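Local coordinates for protein Rab GDP-dissociation inhibitor (Saccharomyces cerevisiae, PDB 2BCG) that binds prenylated Rab GTPases such as Sec4 and Ypt7 in their GDP form, blocks GDP release, and extracts Ypt7 from vacuolar membranes, at residues 193-198 and 217-222; 91-96 and 227-232; 415-418 and 422-425. One frame throughout, in Å; residues are numbered along the deposited sequence. Where two conformers were deposited one is given.

Contact 1 (193-198 and 217-222); sequences EFIGHA and ERILLY. With GER (geran-8-yl geran), chain C.
A buried helix-helix contact joins Ile195 to Ile219 and Ala198 to Tyr222, between helix 189-199 and helix 212-229, part of the helical domain that holds the geranylgeranyl groups. The two helices meet at two points. At the first, Ile195 CG2 lies 3.5 Å from Ile219 CD1, and the two side chains cross obliquely. Ile219 has CG1 anti to its carbonyl carbon (chi1 -62°), and its chain extends until CD1 reaches the neighbouring helix. Phe153 of helix 144-159 touches both isoleucines.

At the second, the ring of Tyr222 comes up to the backbone of Ala198. Tyr222 CE2 is 3.1 Å from Ala198 O. A water donates to Ala198 O at 2.7 Å and is hydrogen-bonded to Tyr222 OH at the same distance. Tyr222 CE1, across the ring from CE2, is 4.0 Å from GER C14. Phe194 also meets this lipid, with CZ 3.6 Å from GER C19. A leucine in place of Tyr222 would probably leave the water without its hydroxyl mate and open a gap beside GER C14.

The contact pairs one hydrocarbon touch with one water-bridged polar touch, beside the prenyl lipid, and the bridging water gives the buried Ala198 O a hydrogen-bond donor.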
ATOM      1  N   GLU A 193     -26.678  14.435 -11.916  1.00 22.97           N
ATOM      2  CA  GLU A 193     -25.527  14.841 -11.064  1.00 23.75           C
ATOM      3  C   GLU A 193     -25.195  13.743 -10.068  1.00 22.12           C
ATOM      4  O   GLU A 193     -24.022  13.387  -9.884  1.00 21.67           O
ATOM      5  CB  GLU A 193     -25.786  16.171 -10.322  1.00 24.20           C
ATOM      6  CG  GLU A 193     -25.016  16.301  -8.958  1.00 27.38           C
ATOM      7  CD  GLU A 193     -25.166  17.661  -8.280  1.00 26.20           C
ATOM      8  OE1 GLU A 193     -25.692  17.744  -7.130  1.00 31.53           O
ATOM      9  OE2 GLU A 193     -24.739  18.644  -8.896  1.00 31.24           O
ATOM     10  N   PHE A 194     -26.225  13.188  -9.448  1.00 20.25           N
ATOM     11  CA  PHE A 194     -26.041  12.101  -8.489  1.00 19.31           C
ATOM     12  C   PHE A 194     -25.392  10.867  -9.129  1.00 18.90           C
ATOM     13  O   PHE A 194     -24.412  10.313  -8.607  1.00 18.18           O
ATOM     14  CB  PHE A 194     -27.352  11.699  -7.817  1.00 19.37           C
ATOM     15  CG  PHE A 194     -27.198  10.515  -6.924  1.00 20.20           C
ATOM     16  CD1 PHE A 194     -26.709  10.658  -5.611  1.00 20.53           C
ATOM     17  CD2 PHE A 194     -27.465   9.229  -7.408  1.00 19.61           C
ATOM     18  CE1 PHE A 194     -26.527   9.527  -4.798  1.00 20.90           C
ATOM     19  CE2 PHE A 194     -27.279   8.098  -6.609  1.00 20.67           C
ATOM     20  CZ  PHE A 194     -26.815   8.247  -5.295  1.00 21.55           C
ATOM     21  N   ILE A 195     -25.934  10.405 -10.256  1.00 18.78           N
ATOM     22  CA  ILE A 195     -25.364   9.236 -10.907  1.00 17.99           C
ATOM     23  C   ILE A 195     -23.945   9.526 -11.373  1.00 18.03           C
ATOM     24  O   ILE A 195     -23.028   8.731 -11.092  1.00 19.05           O
ATOM     25  CB  ILE A 195     -26.203   8.784 -12.121  1.00 17.10           C
ATOM     26  CG1 ILE A 195     -27.559   8.296 -11.624  1.00 17.93           C
ATOM     27  CG2 ILE A 195     -25.461   7.659 -12.919  1.00 18.33           C
ATOM     28  CD1 ILE A 195     -28.608   8.194 -12.759  1.00 18.76           C
ATOM     29  N   GLY A 196     -23.760  10.647 -12.057  1.00 18.69           N
ATOM     30  CA  GLY A 196     -22.456  11.009 -12.617  1.00 18.64           C
ATOM     31  C   GLY A 196     -21.369  11.192 -11.558  1.00 19.04           C
ATOM     32  O   GLY A 196     -20.243  10.709 -11.751  1.00 19.54           O
ATOM     33  N   HIS A 197     -21.713  11.874 -10.460  1.00 18.83           N
ATOM     34  CA  HIS A 197     -20.703  12.297  -9.451  1.00 19.42           C
ATOM     35  C   HIS A 197     -20.601  11.350  -8.282  1.00 18.78           C
ATOM     36  O   HIS A 197     -19.487  11.125  -7.787  1.00 20.38           O
ATOM     37  CB  HIS A 197     -20.963  13.706  -8.942  1.00 19.91           C
ATOM     38  CG  HIS A 197     -20.821  14.742 -10.002  1.00 23.13           C
ATOM     39  ND1 HIS A 197     -19.758  15.618 -10.047  1.00 24.14           N
ATOM     40  CD2 HIS A 197     -21.577  15.003 -11.099  1.00 24.96           C
ATOM     41  CE1 HIS A 197     -19.875  16.390 -11.112  1.00 25.58           C
ATOM     42  NE2 HIS A 197     -20.967  16.031 -11.770  1.00 25.93           N
ATOM     43  N   ALA A 198     -21.726  10.787  -7.832  1.00 17.61           N
ATOM     44  CA  ALA A 198     -21.688   9.865  -6.693  1.00 16.66           C
ATOM     45  C   ALA A 198     -21.512   8.408  -7.083  1.00 16.82           C
ATOM     46  O   ALA A 198     -21.082   7.620  -6.241  1.00 17.68           O
ATOM     47  CB  ALA A 198     -22.926  10.010  -5.815  1.00 17.16           C
ATOM     48  N   GLU A 217     -19.550   1.539 -17.663  1.00 22.72           N
ATOM     49  CA  GLU A 217     -18.598   0.694 -16.934  1.00 23.49           C
ATOM     50  C   GLU A 217     -18.287   1.200 -15.516  1.00 22.25           C
ATOM     51  O   GLU A 217     -18.211   0.385 -14.594  1.00 22.85           O
ATOM     52  CB  GLU A 217     -17.328   0.389 -17.754  0.70 23.75           C
ATOM     53  CG  GLU A 217     -16.380   1.559 -18.054  0.70 25.25           C
ATOM     54  CD  GLU A 217     -15.338   1.265 -19.166  0.70 25.57           C
ATOM     55  OE1 GLU A 217     -15.286   0.128 -19.681  0.70 29.63           O
ATOM     56  OE2 GLU A 217     -14.544   2.178 -19.512  0.70 31.51           O
ATOM     57  N   ARG A 218     -18.116   2.516 -15.336  1.00 21.29           N
ATOM     58  CA  ARG A 218     -17.876   3.086 -13.988  1.00 20.65           C
ATOM     59  C   ARG A 218     -19.072   2.859 -13.052  1.00 20.00           C
ATOM     60  O   ARG A 218     -18.886   2.518 -11.887  1.00 18.29           O
ATOM     61  CB  ARG A 218     -17.530   4.579 -14.035  1.00 20.90           C
ATOM     62  CG  ARG A 218     -16.161   4.982 -14.616  1.00 24.13           C
ATOM     63  CD  ARG A 218     -16.133   6.501 -14.627  1.00 28.63           C
ATOM     64  NE  ARG A 218     -14.853   7.110 -14.951  1.00 31.50           N
ATOM     65  CZ  ARG A 218     -14.249   8.061 -14.238  1.00 31.81           C
ATOM     66  NH1 ARG A 218     -14.808   8.557 -13.132  1.00 31.36           N
ATOM     67  NH2 ARG A 218     -13.075   8.537 -14.646  1.00 34.90           N
ATOM     68  N   ILE A 219     -20.295   3.053 -13.553  1.00 19.14           N
ATOM     69  CA  ILE A 219     -21.488   2.825 -12.765  1.00 19.35           C
ATOM     70  C   ILE A 219     -21.648   1.349 -12.410  1.00 19.34           C
ATOM     71  O   ILE A 219     -21.944   0.998 -11.272  1.00 19.50           O
ATOM     72  CB  ILE A 219     -22.745   3.358 -13.513  1.00 19.23           C
ATOM     73  CG1 ILE A 219     -22.622   4.876 -13.710  1.00 18.57           C
ATOM     74  CG2 ILE A 219     -24.028   2.967 -12.757  1.00 18.77           C
ATOM     75  CD1 ILE A 219     -23.524   5.412 -14.820  1.00 20.28           C
ATOM     76  N   LEU A 220     -21.460   0.465 -13.398  1.00 20.37           N
ATOM     77  CA  LEU A 220     -21.416  -0.958 -13.101  1.00 20.38           C
ATOM     78  C   LEU A 220     -20.351  -1.323 -12.044  1.00 19.36           C
ATOM     79  O   LEU A 220     -20.664  -2.070 -11.103  1.00 19.65           O
ATOM     80  CB  LEU A 220     -21.182  -1.754 -14.380  1.00 21.11           C
ATOM     81  CG  LEU A 220     -21.272  -3.276 -14.302  1.00 23.77           C
ATOM     82  CD1 LEU A 220     -22.636  -3.790 -13.844  1.00 25.29           C
ATOM     83  CD2 LEU A 220     -20.896  -3.794 -15.691  1.00 24.55           C
ATOM     84  N   LEU A 221     -19.137  -0.780 -12.209  1.00 19.23           N
ATOM     85  CA  LEU A 221     -18.029  -0.974 -11.227  1.00 19.20           C
ATOM     86  C   LEU A 221     -18.465  -0.534  -9.827  1.00 19.14           C
ATOM     87  O   LEU A 221     -18.220  -1.236  -8.853  1.00 18.99           O
ATOM     88  CB  LEU A 221     -16.759  -0.235 -11.649  1.00 19.31           C
ATOM     89  CG  LEU A 221     -15.570  -0.278 -10.662  1.00 19.59           C
ATOM     90  CD1 LEU A 221     -15.110  -1.715 -10.366  1.00 20.64           C
ATOM     91  CD2 LEU A 221     -14.430   0.577 -11.122  1.00 20.30           C
ATOM     92  N   TYR A 222     -19.118   0.622  -9.726  1.00 18.35           N
ATOM     93  CA  TYR A 222     -19.591   1.095  -8.425  1.00 18.11           C
ATOM     94  C   TYR A 222     -20.590   0.127  -7.811  1.00 18.47           C
ATOM     95  O   TYR A 222     -20.476  -0.237  -6.630  1.00 18.68           O
ATOM     96  CB  TYR A 222     -20.239   2.481  -8.569  1.00 17.32           C
ATOM     97  CG  TYR A 222     -20.642   3.139  -7.262  1.00 17.91           C
ATOM     98  CD1 TYR A 222     -21.830   2.763  -6.612  1.00 17.61           C
ATOM     99  CD2 TYR A 222     -19.841   4.141  -6.692  1.00 16.83           C
ATOM    100  CE1 TYR A 222     -22.215   3.364  -5.399  1.00 17.61           C
ATOM    101  CE2 TYR A 222     -20.204   4.758  -5.479  1.00 16.34           C
ATOM    102  CZ  TYR A 222     -21.397   4.363  -4.845  1.00 17.49           C
ATOM    103  OH  TYR A 222     -21.744   4.946  -3.640  1.00 19.36           O
TER
HETATM  104  C1  GER C4000     -26.792  -7.759  -6.988  1.00 64.05           C
HETATM  105  C2  GER C4000     -27.178  -6.957  -5.729  1.00 64.74           C
HETATM  106  C3  GER C4000     -28.199  -5.995  -5.719  1.00 63.65           C
HETATM  107  C4  GER C4000     -29.014  -5.694  -6.991  1.00 64.36           C
HETATM  108  C5  GER C4000     -28.534  -5.223  -4.421  1.00 63.21           C
HETATM  109  C6  GER C4000     -27.443  -4.209  -4.018  1.00 67.19           C
HETATM  110  C7  GER C4000     -27.658  -2.929  -4.553  1.00 59.43           C
HETATM  111  C8  GER C4000     -26.718  -2.129  -5.223  1.00 64.88           C
HETATM  112  C9  GER C4000     -25.302  -2.666  -5.453  1.00 61.02           C
HETATM  113  C10 GER C4000     -27.095  -0.734  -5.782  1.00 55.16           C
HETATM  114  C11 GER C4000     -26.808   0.497  -4.894  1.00 62.53           C
HETATM  115  C12 GER C4000     -27.685   1.520  -5.288  1.00 52.76           C
HETATM  116  C13 GER C4000     -27.551   2.913  -5.405  1.00 59.15           C
HETATM  117  C14 GER C4000     -26.239   3.639  -5.067  1.00 54.56           C
HETATM  118  C15 GER C4000     -28.771   3.716  -5.897  1.00 50.32           C
HETATM  119  C16 GER C4000     -28.949   5.083  -5.221  1.00 55.88           C
HETATM  120  C17 GER C4000     -30.277   5.304  -4.845  1.00 53.63           C
HETATM  121  C18 GER C4000     -30.895   6.468  -4.366  1.00 52.09           C
HETATM  122  C19 GER C4000     -30.157   7.797  -4.163  1.00 52.11           C
HETATM  123  C20 GER C4000     -32.378   6.421  -4.026  1.00 52.59           C
HETATM  124  O   HOH W   1     -20.988   7.499  -3.561  1.00 20.30           O

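Contact 2 (91-96 and 227-232); sequences LMANGE and ARYGKS
Ala93 and Arg228 face each other with CA atoms 6.7 Å apart. Met92 to Gly95 form a type I beta turn, closed by the bond from Gly95 N to Met92 O. This turn follows strand 91-92, and Gly95 is the N-cap of the next helix. On the other side the chain comes to the end of helix 212-229. Gly230 leaves helical geometry with a positive phi, which favours glycine.

Ala93 points its CB at the other segment. The CB meets the edge of the Tyr229 ring, 3.9 Å from CE2. Near the same ring a water lies in the ring plane; it donates to Ala93 O at 2.6 Å and is bonded to Tyr229 OH at 2.9 Å. One face of the Tyr229 ring is covered by Arg228 CB, 3.6 Å above the plane and offset toward the rim.

Before the turn, strand 91-92 pairs antiparallel with strand 234-237. The contact thus joins this small sheet to the end of a helix that lines the prenyl pocket, where Ala227 touches the lipid. The helix end lies beside that pocket and against another protein chain.

In the conformer given, Arg228 bends at chi2 (-149°) and passes Ala93 O, its CD 3.6 Å away. Its guanidinium plane is turned 34° from that of the Asn94 amide, and the two side chains cross at about a right angle. In this same conformer Arg228 NH1 is hydrogen-bonded to the backbone of another protein chain. Tyr229 packs on an apolar side chain of that chain.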
ATOM      1  N   LEU A  91      -9.689   2.095  -2.299  1.00 11.90           N
ATOM      2  CA  LEU A  91      -9.748   1.028  -3.329  1.00 12.36           C
ATOM      3  C   LEU A  91     -11.219   0.674  -3.642  1.00 12.39           C
ATOM      4  O   LEU A  91     -11.966   0.369  -2.728  1.00 13.33           O
ATOM      5  CB  LEU A  91      -9.077  -0.255  -2.806  1.00 12.43           C
ATOM      6  CG  LEU A  91      -7.535  -0.283  -2.774  1.00 14.54           C
ATOM      7  CD1 LEU A  91      -7.008   0.538  -1.587  1.00 17.06           C
ATOM      8  CD2 LEU A  91      -7.011  -1.712  -2.722  1.00 15.19           C
ATOM      9  N   MET A  92     -11.619   0.711  -4.915  1.00 13.89           N
ATOM     10  CA  MET A  92     -12.914   0.114  -5.257  1.00 14.84           C
ATOM     11  C   MET A  92     -12.869  -1.392  -4.956  1.00 15.15           C
ATOM     12  O   MET A  92     -11.953  -2.113  -5.401  1.00 14.63           O
ATOM     13  CB  MET A  92     -13.243   0.311  -6.743  1.00 15.85           C
ATOM     14  CG  MET A  92     -13.641   1.709  -7.105  1.00 18.34           C
ATOM     15  SD  MET A  92     -15.344   2.025  -6.553  1.00 24.70           S
ATOM     16  CE  MET A  92     -16.119   2.750  -7.980  1.00 25.67           C
ATOM     17  N   ALA A  93     -13.863  -1.878  -4.227  1.00 14.92           N
ATOM     18  CA  ALA A  93     -13.880  -3.276  -3.815  1.00 16.64           C
ATOM     19  C   ALA A  93     -13.843  -4.279  -4.974  1.00 17.00           C
ATOM     20  O   ALA A  93     -13.318  -5.367  -4.780  1.00 18.77           O
ATOM     21  CB  ALA A  93     -15.052  -3.554  -2.905  1.00 16.98           C
ATOM     22  N   ASN A  94     -14.367  -3.923  -6.157  1.00 16.79           N
ATOM     23  CA  ASN A  94     -14.296  -4.825  -7.331  1.00 16.87           C
ATOM     24  C   ASN A  94     -13.394  -4.262  -8.406  1.00 16.67           C
ATOM     25  O   ASN A  94     -13.480  -4.637  -9.596  1.00 17.28           O
ATOM     26  CB  ASN A  94     -15.709  -5.130  -7.896  1.00 18.49           C
ATOM     27  CG  ASN A  94     -15.730  -6.370  -8.808  1.00 21.34           C
ATOM     28  OD1 ASN A  94     -16.259  -6.320  -9.929  1.00 24.65           O
ATOM     29  ND2 ASN A  94     -15.123  -7.463  -8.342  1.00 22.70           N
ATOM     30  N   GLY A  95     -12.512  -3.350  -7.995  1.00 15.57           N
ATOM     31  CA  GLY A  95     -11.593  -2.726  -8.927  1.00 15.81           C
ATOM     32  C   GLY A  95     -10.409  -3.591  -9.346  1.00 14.99           C
ATOM     33  O   GLY A  95     -10.172  -4.674  -8.810  1.00 15.71           O
ATOM     34  N   GLU A  96      -9.672  -3.096 -10.316  1.00 14.73           N
ATOM     35  CA  GLU A  96      -8.497  -3.823 -10.800  1.00 15.56           C
ATOM     36  C   GLU A  96      -7.417  -4.028  -9.721  1.00 14.72           C
ATOM     37  O   GLU A  96      -6.773  -5.088  -9.688  1.00 15.31           O
ATOM     38  CB  GLU A  96      -7.891  -3.122 -12.015  0.70 16.18           C
ATOM     39  CG  GLU A  96      -6.830  -3.957 -12.737  0.70 19.71           C
ATOM     40  CD  GLU A  96      -7.395  -5.255 -13.319  0.70 21.30           C
ATOM     41  OE1 GLU A  96      -8.405  -5.184 -14.057  0.70 25.07           O
ATOM     42  OE2 GLU A  96      -6.843  -6.354 -13.045  0.70 22.22           O
ATOM     43  N   ALA A 227     -21.825  -3.972  -3.892  1.00 25.41           N
ATOM     44  CA  ALA A 227     -22.414  -5.302  -3.743  1.00 27.08           C
ATOM     45  C   ALA A 227     -21.472  -6.325  -3.105  1.00 27.82           C
ATOM     46  O   ALA A 227     -21.930  -7.179  -2.363  1.00 29.05           O
ATOM     47  CB  ALA A 227     -22.975  -5.812  -5.061  1.00 27.02           C
ATOM     48  N   ARG A 228     -20.154  -6.227  -3.333  1.00 28.10           N
ATOM     49  CA  ARG A 228     -19.203  -7.181  -2.718  1.00 28.25           C
ATOM     50  C   ARG A 228     -19.340  -7.351  -1.200  1.00 28.02           C
ATOM     51  O   ARG A 228     -19.441  -8.492  -0.733  1.00 29.03           O
ATOM     52  CB  ARG A 228     -17.745  -6.863  -3.067  0.70 28.79           C
ATOM     53  CG  ARG A 228     -17.158  -7.766  -4.132  0.70 30.67           C
ATOM     54  CD  ARG A 228     -15.666  -7.976  -3.947  0.70 32.63           C
ATOM     55  NE  ARG A 228     -15.065  -8.678  -5.086  0.70 36.03           N
ATOM     56  CZ  ARG A 228     -14.067  -9.554  -5.000  0.70 34.87           C
ATOM     57  NH1 ARG A 228     -13.548  -9.878  -3.821  0.70 38.42           N
ATOM     58  NH2 ARG A 228     -13.597 -10.131  -6.101  0.70 38.73           N
ATOM     59  N   TYR A 229     -19.367  -6.251  -0.435  1.00 26.90           N
ATOM     60  CA  TYR A 229     -19.363  -6.343   1.042  1.00 26.23           C
ATOM     61  C   TYR A 229     -20.340  -5.386   1.752  1.00 25.55           C
ATOM     62  O   TYR A 229     -20.417  -5.371   2.988  1.00 24.97           O
ATOM     63  CB  TYR A 229     -17.951  -6.128   1.618  1.00 26.60           C
ATOM     64  CG  TYR A 229     -16.823  -6.823   0.886  1.00 26.00           C
ATOM     65  CD1 TYR A 229     -16.578  -8.191   1.049  1.00 27.43           C
ATOM     66  CD2 TYR A 229     -15.965  -6.089   0.064  1.00 26.38           C
ATOM     67  CE1 TYR A 229     -15.524  -8.824   0.364  1.00 27.19           C
ATOM     68  CE2 TYR A 229     -14.926  -6.697  -0.615  1.00 26.86           C
ATOM     69  CZ  TYR A 229     -14.697  -8.052  -0.463  1.00 27.94           C
ATOM     70  OH  TYR A 229     -13.633  -8.615  -1.153  1.00 28.12           O
ATOM     71  N   GLY A 230     -21.092  -4.611   0.967  1.00 25.43           N
ATOM     72  CA  GLY A 230     -22.024  -3.629   1.512  1.00 23.61           C
ATOM     73  C   GLY A 230     -21.306  -2.365   1.944  1.00 23.48           C
ATOM     74  O   GLY A 230     -20.117  -2.163   1.609  1.00 23.51           O
ATOM     75  N   LYS A 231     -22.055  -1.520   2.643  1.00 22.63           N
ATOM     76  CA  LYS A 231     -21.592  -0.293   3.331  1.00 21.89           C
ATOM     77  C   LYS A 231     -21.169   0.829   2.405  1.00 20.34           C
ATOM     78  O   LYS A 231     -21.601   1.985   2.572  1.00 19.57           O
ATOM     79  CB  LYS A 231     -20.453  -0.566   4.312  1.00 23.10           C
ATOM     80  CG  LYS A 231     -20.746  -1.528   5.427  1.00 25.15           C
ATOM     81  CD  LYS A 231     -19.635  -1.435   6.468  1.00 29.69           C
ATOM     82  CE  LYS A 231     -19.722  -2.565   7.483  1.00 33.27           C
ATOM     83  NZ  LYS A 231     -18.444  -2.661   8.263  1.00 37.71           N
ATOM     84  N   SER A 232     -20.260   0.509   1.481  1.00 19.47           N
ATOM     85  CA  SER A 232     -19.736   1.490   0.550  1.00 17.31           C
ATOM     86  C   SER A 232     -18.999   0.719  -0.547  1.00 16.96           C
ATOM     87  O   SER A 232     -18.749  -0.478  -0.427  1.00 16.66           O
ATOM     88  CB  SER A 232     -18.738   2.443   1.245  1.00 17.63           C
ATOM     89  OG  SER A 232     -17.471   1.791   1.355  1.00 16.86           O
TER
HETATM   90  O   HOH W   2     -12.244  -7.001  -3.055  1.00 34.93           O

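Contact 3 (415-418 and 422-425); sequences RSYD and HFES
Asp418 and Ser425 are joined by a hydrogen bond between the loop after strand 411-413 and the first turn of helix 424-438. Ser425 OG donates to Asp418 OD1 at 2.7 Å. It comes from above the carboxylate, 36° out of its plane. Both side chains place their first branch between the backbone N and the carbonyl carbon, with chi1 68° for Asp418 and 63° for Ser425. This brings the two polar ends together. The second carboxylate oxygen, OD2, has its own partners, a salt bridge to Lys89 and a hydrogen bond from Ser420. Lys89 probably offsets the negative charge.

Tyr417 and Phe423 form a looser apolar pair. Tyr417 CD1 lies at the edge of the Phe423 ring, near its plane, 4.4 Å from Phe423 CE1. That CE1 approaches the Tyr417 ring obliquely. The first torsion of Phe423 is unusual, away from the staggered positions. Ile21 touches both rings. Tyr417 OH is hydrogen-bonded to Thr22 N.

Phe423 is the N-cap residue of the helix. Just before it, His422 turns its ring back, and ND1 accepts a weak bond from Glu424 N at 3.3 Å.

The segments form the connection from strand 411-413, an outer strand of the five-stranded parallel sheet, to helix 424-438. With helix 21-32 packed alongside, this is typical of the Rossmann-like dinucleotide-binding fold to which Rab GDI is related.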
ATOM      1  N   ARG A 415       2.285   8.393 -14.619  1.00 13.28           N
ATOM      2  CA  ARG A 415       1.603   9.652 -14.374  1.00 13.20           C
ATOM      3  C   ARG A 415       1.611  10.024 -12.871  1.00 12.68           C
ATOM      4  O   ARG A 415       1.542   9.152 -11.996  1.00 13.41           O
ATOM      5  CB  ARG A 415       0.152   9.545 -14.855  1.00 14.14           C
ATOM      6  CG  ARG A 415      -0.038   9.205 -16.371  1.00 15.02           C
ATOM      7  CD  ARG A 415      -1.511   8.941 -16.658  1.00 16.23           C
ATOM      8  NE  ARG A 415      -2.219  10.214 -16.529  1.00 19.38           N
ATOM      9  CZ  ARG A 415      -2.342  11.118 -17.495  1.00 21.56           C
ATOM     10  NH1 ARG A 415      -1.852  10.879 -18.719  1.00 22.49           N
ATOM     11  NH2 ARG A 415      -2.979  12.262 -17.243  1.00 23.10           N
ATOM     12  N   SER A 416       1.695  11.316 -12.569  1.00 12.85           N
ATOM     13  CA  SER A 416       1.524  11.738 -11.161  1.00 12.89           C
ATOM     14  C   SER A 416       0.182  11.251 -10.632  1.00 12.76           C
ATOM     15  O   SER A 416      -0.784  11.108 -11.397  1.00 13.49           O
ATOM     16  CB  SER A 416       1.567  13.257 -11.008  1.00 12.90           C
ATOM     17  OG  SER A 416       2.737  13.809 -11.536  1.00 13.06           O
ATOM     18  N   TYR A 417       0.095  10.985  -9.326  1.00 11.86           N
ATOM     19  CA  TYR A 417      -1.201  10.510  -8.775  1.00 12.04           C
ATOM     20  C   TYR A 417      -2.216  11.641  -8.797  1.00 12.67           C
ATOM     21  O   TYR A 417      -1.914  12.756  -8.367  1.00 13.13           O
ATOM     22  CB  TYR A 417      -0.997   9.965  -7.356  1.00 12.05           C
ATOM     23  CG  TYR A 417      -0.003   8.820  -7.386  1.00 10.91           C
ATOM     24  CD1 TYR A 417      -0.374   7.587  -7.942  1.00 12.46           C
ATOM     25  CD2 TYR A 417       1.311   8.980  -6.942  1.00 11.65           C
ATOM     26  CE1 TYR A 417       0.520   6.546  -8.074  1.00 13.07           C
ATOM     27  CE2 TYR A 417       2.234   7.914  -7.030  1.00 12.02           C
ATOM     28  CZ  TYR A 417       1.822   6.695  -7.598  1.00 11.71           C
ATOM     29  OH  TYR A 417       2.713   5.646  -7.743  1.00 13.39           O
ATOM     30  N   ASP A 418      -3.387  11.330  -9.345  1.00 12.30           N
ATOM     31  CA  ASP A 418      -4.331  12.373  -9.733  1.00 12.93           C
ATOM     32  C   ASP A 418      -5.331  12.688  -8.612  1.00 12.59           C
ATOM     33  O   ASP A 418      -5.189  12.200  -7.483  1.00 12.00           O
ATOM     34  CB  ASP A 418      -5.012  12.001 -11.071  1.00 14.40           C
ATOM     35  CG  ASP A 418      -5.938  10.792 -10.977  1.00 14.21           C
ATOM     36  OD1 ASP A 418      -6.251  10.174 -12.043  1.00 17.68           O
ATOM     37  OD2 ASP A 418      -6.403  10.462  -9.870  1.00 13.63           O
ATOM     38  N   HIS A 422     -10.064   7.318  -5.800  1.00 12.39           N
ATOM     39  CA  HIS A 422      -9.684   5.917  -5.672  1.00 12.52           C
ATOM     40  C   HIS A 422      -8.630   5.544  -6.713  1.00 12.97           C
ATOM     41  O   HIS A 422      -8.236   6.383  -7.520  1.00 11.89           O
ATOM     42  CB  HIS A 422     -10.925   5.023  -5.771  1.00 12.96           C
ATOM     43  CG  HIS A 422     -11.689   5.195  -7.038  1.00 13.67           C
ATOM     44  ND1 HIS A 422     -11.360   4.528  -8.197  1.00 17.38           N
ATOM     45  CD2 HIS A 422     -12.764   5.968  -7.338  1.00 17.21           C
ATOM     46  CE1 HIS A 422     -12.203   4.873  -9.155  1.00 18.83           C
ATOM     47  NE2 HIS A 422     -13.069   5.740  -8.660  1.00 17.24           N
ATOM     48  N   PHE A 423      -8.149   4.299  -6.667  1.00 13.41           N
ATOM     49  CA  PHE A 423      -6.936   3.912  -7.413  1.00 14.00           C
ATOM     50  C   PHE A 423      -7.182   3.369  -8.841  1.00 14.26           C
ATOM     51  O   PHE A 423      -6.238   2.943  -9.520  1.00 13.43           O
ATOM     52  CB  PHE A 423      -6.092   2.901  -6.575  1.00 15.31           C
ATOM     53  CG  PHE A 423      -4.943   3.519  -5.766  1.00 16.42           C
ATOM     54  CD1 PHE A 423      -4.102   4.482  -6.326  1.00 18.30           C
ATOM     55  CD2 PHE A 423      -4.662   3.088  -4.459  1.00 21.65           C
ATOM     56  CE1 PHE A 423      -3.020   5.033  -5.606  1.00 20.91           C
ATOM     57  CE2 PHE A 423      -3.585   3.623  -3.752  1.00 19.93           C
ATOM     58  CZ  PHE A 423      -2.761   4.577  -4.336  1.00 20.19           C
ATOM     59  N   GLU A 424      -8.419   3.447  -9.361  1.00 14.09           N
ATOM     60  CA  GLU A 424      -8.633   2.862 -10.693  1.00 14.68           C
ATOM     61  C   GLU A 424      -7.762   3.510 -11.773  1.00 13.42           C
ATOM     62  O   GLU A 424      -7.227   2.808 -12.654  1.00 14.29           O
ATOM     63  CB  GLU A 424     -10.111   2.892 -11.074  1.00 16.16           C
ATOM     64  CG  GLU A 424     -10.574   1.640 -11.745  1.00 21.49           C
ATOM     65  CD  GLU A 424     -10.349   0.347 -10.933  1.00 22.80           C
ATOM     66  OE1 GLU A 424     -10.312   0.352  -9.665  1.00 23.17           O
ATOM     67  OE2 GLU A 424     -10.196  -0.689 -11.591  1.00 24.06           O
ATOM     68  N   SER A 425      -7.590   4.833 -11.739  1.00 12.39           N
ATOM     69  CA  SER A 425      -6.753   5.455 -12.773  1.00 13.07           C
ATOM     70  C   SER A 425      -5.260   5.039 -12.612  1.00 12.81           C
ATOM     71  O   SER A 425      -4.508   5.008 -13.601  1.00 13.13           O
ATOM     72  CB  SER A 425      -6.896   6.981 -12.806  1.00 13.73           C
ATOM     73  OG  SER A 425      -6.441   7.542 -11.589  1.00 14.01           O
TER

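From the N terminus, residues 91-96 come first, spanning strand 91-92 and the turn into helix 96-104. Some 100 residues later, 193-198 opens contact 1, which 217-222 closes after 18 intervening residues. Soon afterwards 227-232 closes contact 2, so contact 1 falls wholly within the larger loop. Both use helix 212-229 and touch directly, with Leu221 CD1 3.4 Å from Asn94 O. Contact 3 follows in series, closing a loop of three residues before the last helix. It meets contact 2 through Glu424 OE2, probably hydrogen-bonded to Glu96 N at 2.8 Å. Together they tie the prenyl-binding helices, by way of strand 91-92, to the edge of the parallel sheet.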